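Local coordinates for protein metalloprotease stcE (Escherichia coli, PDB 4DNY) that cleaves heavily O-glycosylated, mucin-type glycoproteins as a secreted zinc metalloprotease, probably aiding adhesion and immune evasion by enterohemorrhagic strains, at residues Ser41-Val55 and Tyr69-Arg82. Numbering follows the deposited sequence.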
ATOM      1  N   SER A  41      -2.056   8.742  -8.727  1.00 25.39           N
ATOM      2  CA  SER A  41      -1.549   9.532  -7.614  1.00 27.07           C
ATOM      3  C   SER A  41      -1.699   8.858  -6.279  1.00 24.70           C
ATOM      4  O   SER A  41      -1.282   9.368  -5.300  1.00 23.81           O
ATOM      5  CB  SER A  41      -2.370  10.792  -7.457  1.00 28.98           C
ATOM      6  OG  SER A  41      -2.292  11.542  -8.602  1.00 36.54           O
ATOM      7  N   GLY A  42      -2.324   7.687  -6.267  1.00 22.36           N
ATOM      8  CA  GLY A  42      -2.594   7.004  -5.004  1.00 20.47           C
ATOM      9  C   GLY A  42      -3.440   7.838  -4.075  1.00 20.40           C
ATOM     10  O   GLY A  42      -3.229   7.867  -2.871  1.00 19.28           O
ATOM     11  N   SER A  43      -4.388   8.597  -4.633  1.00 20.98           N
ATOM     12  CA  SER A  43      -5.103   9.589  -3.830  1.00 22.97           C
ATOM     13  C   SER A  43      -5.867   9.017  -2.631  1.00 21.32           C
ATOM     14  O   SER A  43      -5.878   9.609  -1.575  1.00 22.21           O
ATOM     15  CB  SER A  43      -6.052  10.413  -4.728  1.00 24.40           C
ATOM     16  OG  SER A  43      -5.271  11.122  -5.668  1.00 36.24           O
ATOM     17  N   SER A  44      -6.506   7.844  -2.776  1.00 21.27           N
ATOM     18  CA  SER A  44      -7.298   7.313  -1.675  1.00 20.38           C
ATOM     19  C   SER A  44      -6.432   6.816  -0.559  1.00 18.67           C
ATOM     20  O   SER A  44      -6.750   7.017   0.583  1.00 19.53           O
ATOM     21  CB  SER A  44      -8.300   6.197  -2.122  1.00 20.23           C
ATOM     22  OG  SER A  44      -7.639   5.059  -2.579  1.00 21.01           O
ATOM     23  N   ILE A  45      -5.305   6.186  -0.897  1.00 17.89           N
ATOM     24  CA  ILE A  45      -4.337   5.757   0.131  1.00 17.59           C
ATOM     25  C   ILE A  45      -3.845   6.998   0.854  1.00 19.23           C
ATOM     26  O   ILE A  45      -3.775   7.035   2.078  1.00 18.89           O
ATOM     27  CB  ILE A  45      -3.140   4.995  -0.507  1.00 18.00           C
ATOM     28  CG1 ILE A  45      -3.586   3.610  -1.087  1.00 16.07           C
ATOM     29  CG2 ILE A  45      -2.025   4.764   0.568  1.00 16.36           C
ATOM     30  CD1 ILE A  45      -2.456   2.836  -1.705  1.00 16.11           C
ATOM     31  N   HIS A  46      -3.524   8.062   0.079  1.00 20.27           N
ATOM     32  CA  HIS A  46      -3.036   9.298   0.653  1.00 21.47           C
ATOM     33  C   HIS A  46      -4.048   9.869   1.682  1.00 22.46           C
ATOM     34  O   HIS A  46      -3.692  10.244   2.799  1.00 21.72           O
ATOM     35  CB  HIS A  46      -2.797  10.312  -0.485  1.00 22.69           C
ATOM     36  CG  HIS A  46      -1.785  11.361  -0.174  1.00 27.97           C
ATOM     37  ND1 HIS A  46      -1.053  11.994  -1.171  1.00 32.02           N
ATOM     38  CD2 HIS A  46      -1.343  11.861   1.006  1.00 31.38           C
ATOM     39  CE1 HIS A  46      -0.200  12.841  -0.601  1.00 32.53           C
ATOM     40  NE2 HIS A  46      -0.376  12.803   0.711  1.00 34.09           N
ATOM     41  N   SER A  47      -5.314   9.907   1.276  1.00 22.08           N
ATOM     42  CA  SER A  47      -6.404  10.454   2.133  1.00 25.60           C
ATOM     43  C   SER A  47      -6.527   9.630   3.438  1.00 23.76           C
ATOM     44  O   SER A  47      -6.635  10.175   4.508  1.00 25.40           O
ATOM     45  CB  SER A  47      -7.753  10.499   1.380  1.00 25.92           C
ATOM     46  OG  SER A  47      -8.109   9.178   1.016  1.00 36.71           O
ATOM     47  N   HIS A  48      -6.486   8.309   3.309  1.00 22.21           N
ATOM     48  CA  HIS A  48      -6.571   7.443   4.494  1.00 20.76           C
ATOM     49  C   HIS A  48      -5.388   7.529   5.428  1.00 20.38           C
ATOM     50  O   HIS A  48      -5.535   7.437   6.657  1.00 21.59           O
ATOM     51  CB  HIS A  48      -6.859   5.977   4.057  1.00 19.83           C
ATOM     52  CG  HIS A  48      -8.249   5.794   3.545  1.00 21.94           C
ATOM     53  ND1 HIS A  48      -9.364   6.193   4.264  1.00 25.85           N
ATOM     54  CD2 HIS A  48      -8.696   5.269   2.389  1.00 22.21           C
ATOM     55  CE1 HIS A  48     -10.445   5.926   3.550  1.00 25.20           C
ATOM     56  NE2 HIS A  48     -10.064   5.348   2.420  1.00 25.40           N
ATOM     57  N   LEU A  49      -4.217   7.881   4.886  1.00 19.00           N
ATOM     58  CA  LEU A  49      -3.037   8.060   5.700  1.00 18.83           C
ATOM     59  C   LEU A  49      -2.973   9.378   6.459  1.00 20.46           C
ATOM     60  O   LEU A  49      -2.159   9.552   7.350  1.00 20.69           O
ATOM     61  CB  LEU A  49      -1.763   7.862   4.852  1.00 16.77           C
ATOM     62  CG  LEU A  49      -1.433   6.415   4.414  1.00 14.76           C
ATOM     63  CD1 LEU A  49      -0.239   6.363   3.484  1.00 14.81           C
ATOM     64  CD2 LEU A  49      -1.199   5.540   5.688  1.00 14.96           C
ATOM     65  N   THR A  50      -3.867  10.302   6.117  1.00 22.84           N
ATOM     66  CA  THR A  50      -3.897  11.559   6.869  1.00 25.72           C
ATOM     67  C   THR A  50      -4.347  11.325   8.312  1.00 25.02           C
ATOM     68  O   THR A  50      -3.936  12.068   9.215  1.00 26.70           O
ATOM     69  CB  THR A  50      -4.739  12.653   6.137  1.00 27.53           C
ATOM     70  OG1 THR A  50      -6.065  12.211   6.003  1.00 29.83           O
ATOM     71  CG2 THR A  50      -4.168  12.941   4.772  1.00 30.00           C
ATOM     72  N   ASN A  51      -5.212  10.342   8.524  1.00 23.97           N
ATOM     73  CA  ASN A  51      -5.717  10.020   9.886  1.00 25.19           C
ATOM     74  C   ASN A  51      -5.325   8.647  10.434  1.00 23.43           C
ATOM     75  O   ASN A  51      -5.796   8.241  11.514  1.00 23.77           O
ATOM     76  CB  ASN A  51      -7.238  10.191   9.935  1.00 29.95           C
ATOM     77  CG  ASN A  51      -7.656  11.631   9.699  1.00 35.11           C
ATOM     78  OD1 ASN A  51      -8.406  11.888   8.764  1.00 45.19           O
ATOM     79  ND2 ASN A  51      -7.137  12.573  10.511  1.00 40.27           N
ATOM     80  N   ASN A  52      -4.469   7.927   9.692  1.00 18.77           N
ATOM     81  CA  ASN A  52      -3.993   6.607  10.079  1.00 16.78           C
ATOM     82  C   ASN A  52      -2.510   6.448   9.882  1.00 15.01           C
ATOM     83  O   ASN A  52      -1.974   6.941   8.888  1.00 16.83           O
ATOM     84  CB  ASN A  52      -4.701   5.530   9.242  1.00 16.59           C
ATOM     85  CG  ASN A  52      -6.197   5.453   9.557  1.00 20.09           C
ATOM     86  OD1 ASN A  52      -6.577   4.812  10.523  1.00 20.68           O
ATOM     87  ND2 ASN A  52      -7.035   6.103   8.752  1.00 20.27           N
ATOM     88  N   ALA A  53      -1.888   5.699  10.782  1.00 14.51           N
ATOM     89  CA  ALA A  53      -0.458   5.360  10.699  1.00 13.33           C
ATOM     90  C   ALA A  53      -0.168   4.304   9.661  1.00 12.65           C
ATOM     91  O   ALA A  53       0.929   4.225   9.105  1.00 13.34           O
ATOM     92  CB  ALA A  53       0.016   4.834  12.048  1.00 14.57           C
ATOM     93  N   LEU A  54      -1.144   3.452   9.400  1.00 12.21           N
ATOM     94  CA  LEU A  54      -1.025   2.338   8.460  1.00 11.70           C
ATOM     95  C   LEU A  54      -2.293   2.112   7.689  1.00 12.33           C
ATOM     96  O   LEU A  54      -3.417   2.145   8.263  1.00 13.72           O
ATOM     97  CB  LEU A  54      -0.597   1.090   9.229  1.00 12.11           C
ATOM     98  CG  LEU A  54      -0.174  -0.131   8.306  1.00 14.41           C
ATOM     99  CD1 LEU A  54       1.001  -0.871   8.907  1.00 20.18           C
ATOM    100  CD2 LEU A  54      -1.373  -0.942   8.149  1.00 18.77           C
ATOM    101  N   VAL A  55      -2.144   1.852   6.382  1.00 11.12           N
ATOM    102  CA  VAL A  55      -3.257   1.378   5.533  1.00 11.47           C
ATOM    103  C   VAL A  55      -2.920  -0.045   5.156  1.00 10.16           C
ATOM    104  O   VAL A  55      -1.788  -0.313   4.680  1.00 10.40           O
ATOM    105  CB  VAL A  55      -3.432   2.232   4.288  1.00 10.33           C
ATOM    106  CG1 VAL A  55      -4.322   1.528   3.234  1.00 11.99           C
ATOM    107  CG2 VAL A  55      -4.028   3.643   4.640  1.00 12.18           C
ATOM    108  N   TYR A  69      -0.962   2.218  -7.125  1.00 15.20           N
ATOM    109  CA  TYR A  69       0.072   3.234  -7.013  1.00 16.91           C
ATOM    110  C   TYR A  69       0.185   3.772  -5.594  1.00 15.10           C
ATOM    111  O   TYR A  69      -0.808   4.253  -5.028  1.00 15.61           O
ATOM    112  CB  TYR A  69      -0.233   4.400  -7.953  1.00 17.72           C
ATOM    113  CG  TYR A  69      -0.162   4.003  -9.423  1.00 18.95           C
ATOM    114  CD1 TYR A  69       1.000   4.118 -10.139  1.00 22.21           C
ATOM    115  CD2 TYR A  69      -1.296   3.477 -10.064  1.00 20.84           C
ATOM    116  CE1 TYR A  69       1.041   3.785 -11.489  1.00 23.72           C
ATOM    117  CE2 TYR A  69      -1.255   3.126 -11.410  1.00 24.25           C
ATOM    118  CZ  TYR A  69      -0.053   3.265 -12.092  1.00 26.45           C
ATOM    119  OH  TYR A  69       0.009   2.910 -13.445  1.00 30.91           O
ATOM    120  N   LEU A  70       1.391   3.743  -5.016  1.00 14.25           N
ATOM    121  CA  LEU A  70       1.561   4.396  -3.733  1.00 14.42           C
ATOM    122  C   LEU A  70       1.730   5.924  -3.940  1.00 16.47           C
ATOM    123  O   LEU A  70       2.370   6.341  -4.876  1.00 17.48           O
ATOM    124  CB  LEU A  70       2.757   3.777  -3.003  1.00 14.33           C
ATOM    125  CG  LEU A  70       2.687   2.304  -2.649  1.00 13.18           C
ATOM    126  CD1 LEU A  70       3.776   1.994  -1.591  1.00 12.05           C
ATOM    127  CD2 LEU A  70       1.331   1.916  -2.027  1.00 14.05           C
ATOM    128  N   PRO A  71       1.096   6.726  -3.083  1.00 16.20           N
ATOM    129  CA  PRO A  71       1.195   8.189  -3.228  1.00 18.47           C
ATOM    130  C   PRO A  71       2.565   8.748  -2.856  1.00 20.56           C
ATOM    131  O   PRO A  71       3.353   8.082  -2.157  1.00 19.73           O
ATOM    132  CB  PRO A  71       0.119   8.668  -2.288  1.00 18.56           C
ATOM    133  CG  PRO A  71       0.067   7.606  -1.160  1.00 17.31           C
ATOM    134  CD  PRO A  71       0.306   6.335  -1.896  1.00 15.87           C
ATOM    135  N   GLN A  72       2.836  10.002  -3.260  1.00 21.87           N
ATOM    136  CA  GLN A  72       4.003  10.721  -2.832  1.00 23.01           C
ATOM    137  C   GLN A  72       3.553  12.011  -2.167  1.00 24.24           C
ATOM    138  O   GLN A  72       2.524  12.561  -2.521  1.00 27.15           O
ATOM    139  CB  GLN A  72       4.900  11.066  -4.019  1.00 23.97           C
ATOM    140  CG  GLN A  72       5.516   9.886  -4.726  1.00 26.34           C
ATOM    141  CD  GLN A  72       6.651   9.235  -3.934  1.00 24.58           C
ATOM    142  OE1 GLN A  72       7.447   9.929  -3.303  1.00 26.06           O
ATOM    143  NE2 GLN A  72       6.781   7.934  -4.064  1.00 24.24           N
ATOM    144  N   GLY A  73       4.349  12.498  -1.217  1.00 25.70           N
ATOM    145  CA  GLY A  73       4.094  13.796  -0.604  1.00 27.63           C
ATOM    146  C   GLY A  73       4.638  13.879   0.780  1.00 28.54           C
ATOM    147  O   GLY A  73       4.849  12.866   1.467  1.00 25.73           O
ATOM    148  N   PRO A  74       4.825  15.103   1.244  1.00 30.54           N
ATOM    149  CA  PRO A  74       5.434  15.349   2.520  1.00 30.95           C
ATOM    150  C   PRO A  74       4.709  14.726   3.722  1.00 29.57           C
ATOM    151  O   PRO A  74       5.369  14.188   4.633  1.00 29.47           O
ATOM    152  CB  PRO A  74       5.414  16.890   2.621  1.00 33.11           C
ATOM    153  CG  PRO A  74       5.253  17.388   1.274  1.00 34.49           C
ATOM    154  CD  PRO A  74       4.571  16.344   0.469  1.00 33.83           C
ATOM    155  N   ASP A  75       3.378  14.772   3.716  1.00 28.55           N
ATOM    156  CA  ASP A  75       2.600  14.331   4.844  1.00 28.10           C
ATOM    157  C   ASP A  75       2.595  12.817   5.052  1.00 25.05           C
ATOM    158  O   ASP A  75       1.986  12.322   6.008  1.00 24.41           O
ATOM    159  CB  ASP A  75       1.163  14.883   4.768  1.00 28.71           C
ATOM    160  CG  ASP A  75       0.413  14.459   3.518  1.00 31.88           C
ATOM    161  OD1 ASP A  75       1.000  13.933   2.554  1.00 29.05           O
ATOM    162  OD2 ASP A  75      -0.807  14.693   3.518  1.00 35.42           O
ATOM    163  N   LEU A  76       3.296  12.097   4.170  1.00 22.82           N
ATOM    164  CA  LEU A  76       3.398  10.606   4.270  1.00 21.39           C
ATOM    165  C   LEU A  76       4.574  10.147   5.142  1.00 19.86           C
ATOM    166  O   LEU A  76       4.798   8.957   5.333  1.00 18.32           O
ATOM    167  CB  LEU A  76       3.541  10.011   2.871  1.00 20.76           C
ATOM    168  CG  LEU A  76       2.354  10.139   1.899  1.00 22.28           C
ATOM    169  CD1 LEU A  76       2.736   9.767   0.494  1.00 23.56           C
ATOM    170  CD2 LEU A  76       1.114   9.371   2.381  1.00 23.92           C
ATOM    171  N   GLU A  77       5.330  11.075   5.681  1.00 20.37           N
ATOM    172  CA  GLU A  77       6.482  10.757   6.486  1.00 19.20           C
ATOM    173  C   GLU A  77       6.160   9.767   7.607  1.00 18.83           C
ATOM    174  O   GLU A  77       5.284  10.013   8.446  1.00 18.36           O
ATOM    175  CB  GLU A  77       7.061  12.034   7.054  1.00 22.61           C
ATOM    176  CG  GLU A  77       8.422  11.974   7.486  1.00 23.24           C
ATOM    177  CD  GLU A  77       9.429  11.499   6.434  1.00 19.79           C
ATOM    178  OE1 GLU A  77       9.252  11.714   5.176  1.00 23.01           O
ATOM    179  OE2 GLU A  77      10.297  10.843   6.934  1.00 20.01           O
ATOM    180  N   GLY A  78       6.883   8.653   7.604  1.00 17.62           N
ATOM    181  CA  GLY A  78       6.735   7.583   8.586  1.00 15.75           C
ATOM    182  C   GLY A  78       5.512   6.695   8.420  1.00 15.68           C
ATOM    183  O   GLY A  78       5.314   5.747   9.220  1.00 15.30           O
ATOM    184  N   LYS A  79       4.693   6.986   7.437  1.00 13.49           N
ATOM    185  CA  LYS A  79       3.489   6.206   7.189  1.00 12.69           C
ATOM    186  C   LYS A  79       3.839   4.859   6.566  1.00 11.64           C
ATOM    187  O   LYS A  79       4.838   4.695   5.891  1.00 12.08           O
ATOM    188  CB  LYS A  79       2.527   6.969   6.264  1.00 13.08           C
ATOM    189  CG  LYS A  79       2.035   8.263   6.839  1.00 15.81           C
ATOM    190  CD  LYS A  79       1.229   8.079   8.100  1.00 17.24           C
ATOM    191  CE  LYS A  79       0.668   9.406   8.657  1.00 21.58           C
ATOM    192  NZ  LYS A  79      -0.402   9.258   9.618  1.00 22.53           N
ATOM    193  N   MET A  80       2.897   3.896   6.712  1.00 11.19           N
ATOM    194  CA  MET A  80       3.101   2.520   6.233  1.00 10.46           C
ATOM    195  C   MET A  80       1.915   2.014   5.434  1.00 10.19           C
ATOM    196  O   MET A  80       0.778   2.402   5.682  1.00 10.64           O
ATOM    197  CB  MET A  80       3.440   1.583   7.398  1.00 11.70           C
ATOM    198  CG  MET A  80       4.750   1.913   8.016  1.00 13.52           C
ATOM    199  SD  MET A  80       5.089   0.902   9.477  0.12 13.60           S
ATOM    200  CE  MET A  80       5.135  -0.816   8.843  1.00 16.51           C
ATOM    201  N   VAL A  81       2.205   1.112   4.509  1.00  9.58           N
ATOM    202  CA  VAL A  81       1.168   0.428   3.722  1.00  9.35           C
ATOM    203  C   VAL A  81       1.488  -1.055   3.683  1.00  9.34           C
ATOM    204  O   VAL A  81       2.613  -1.438   3.333  1.00  9.36           O
ATOM    205  CB  VAL A  81       1.038   0.976   2.260  1.00  9.21           C
ATOM    206  CG1 VAL A  81      -0.089   0.242   1.520  1.00  9.96           C
ATOM    207  CG2 VAL A  81       0.739   2.485   2.334  1.00 10.58           C
ATOM    208  N   ARG A  82       0.518  -1.875   4.036  1.00 10.14           N
ATOM    209  CA  ARG A  82       0.631  -3.330   3.953  1.00  9.57           C
ATOM    210  C   ARG A  82      -0.325  -3.847   2.905  1.00  9.32           C
ATOM    211  O   ARG A  82      -1.449  -3.344   2.776  1.00 10.28           O
ATOM    212  CB  ARG A  82       0.305  -3.980   5.324  1.00 10.97           C
ATOM    213  CG  ARG A  82       0.504  -5.490   5.292  1.00 11.49           C
ATOM    214  CD  ARG A  82       0.247  -6.118   6.619  1.00 13.37           C
ATOM    215  NE  ARG A  82       1.246  -5.702   7.632  1.00 14.13           N
ATOM    216  CZ  ARG A  82       0.973  -5.100   8.773  1.00 15.38           C
ATOM    217  NH1 ARG A  82      -0.311  -4.786   9.074  1.00 17.33           N
ATOM    218  NH2 ARG A  82       1.921  -4.800   9.672  1.00 18.31           N
TER
HETATM  219  O   HOH W   1       1.050  11.083  -5.227  1.00 24.40           O
HETATM  220  O   HOH W   2       3.263   4.585  10.625  1.00 10.08           O
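Lys-79 meets helix 43-49 just before strand 80-82, in the beta-sandwich domain of StcE, where strands 54-55 and 80-82 pair in parallel: Met-80 N donates to Ala-53 O, Val-55 N to Met-80 O and Arg-82 N to Val-55 O. From the Lys-79 backbone outward, CB lies 4.0 Å from both Leu-49 CD1 and Leu-49 CD2. A bend at chi2 (-63°) then turns the chain. Its outer part runs extended past Leu-49, bringing CD 3.5 Å from Asn-52 O. At the tip, NZ donates to Leu-49 O and to Asn-52 O, both at 2.9 Å, the first nearly in line with its C=O and the second from above the carbonyl plane, so the ammonium ties Leu-49 O to Asn-52 O, two residues before strand 54-55. Next to it, Leu-49 CD1 packs tightly against Leu-76 CD2 (3.5 Å), while Ile-45 CG2 rests on Pro-71 CD (3.7 Å). Farther along, Pro-71 CB approaches the His-46 ring obliquely, 3.7 Å from ND1, and Leu-76 CG lies over one face. Its NE2 donates to the syn lone pair of Asp-75 OD1 at 2.6 Å, nearly straight (167°), with the carboxylate plane turned 56° from the ring.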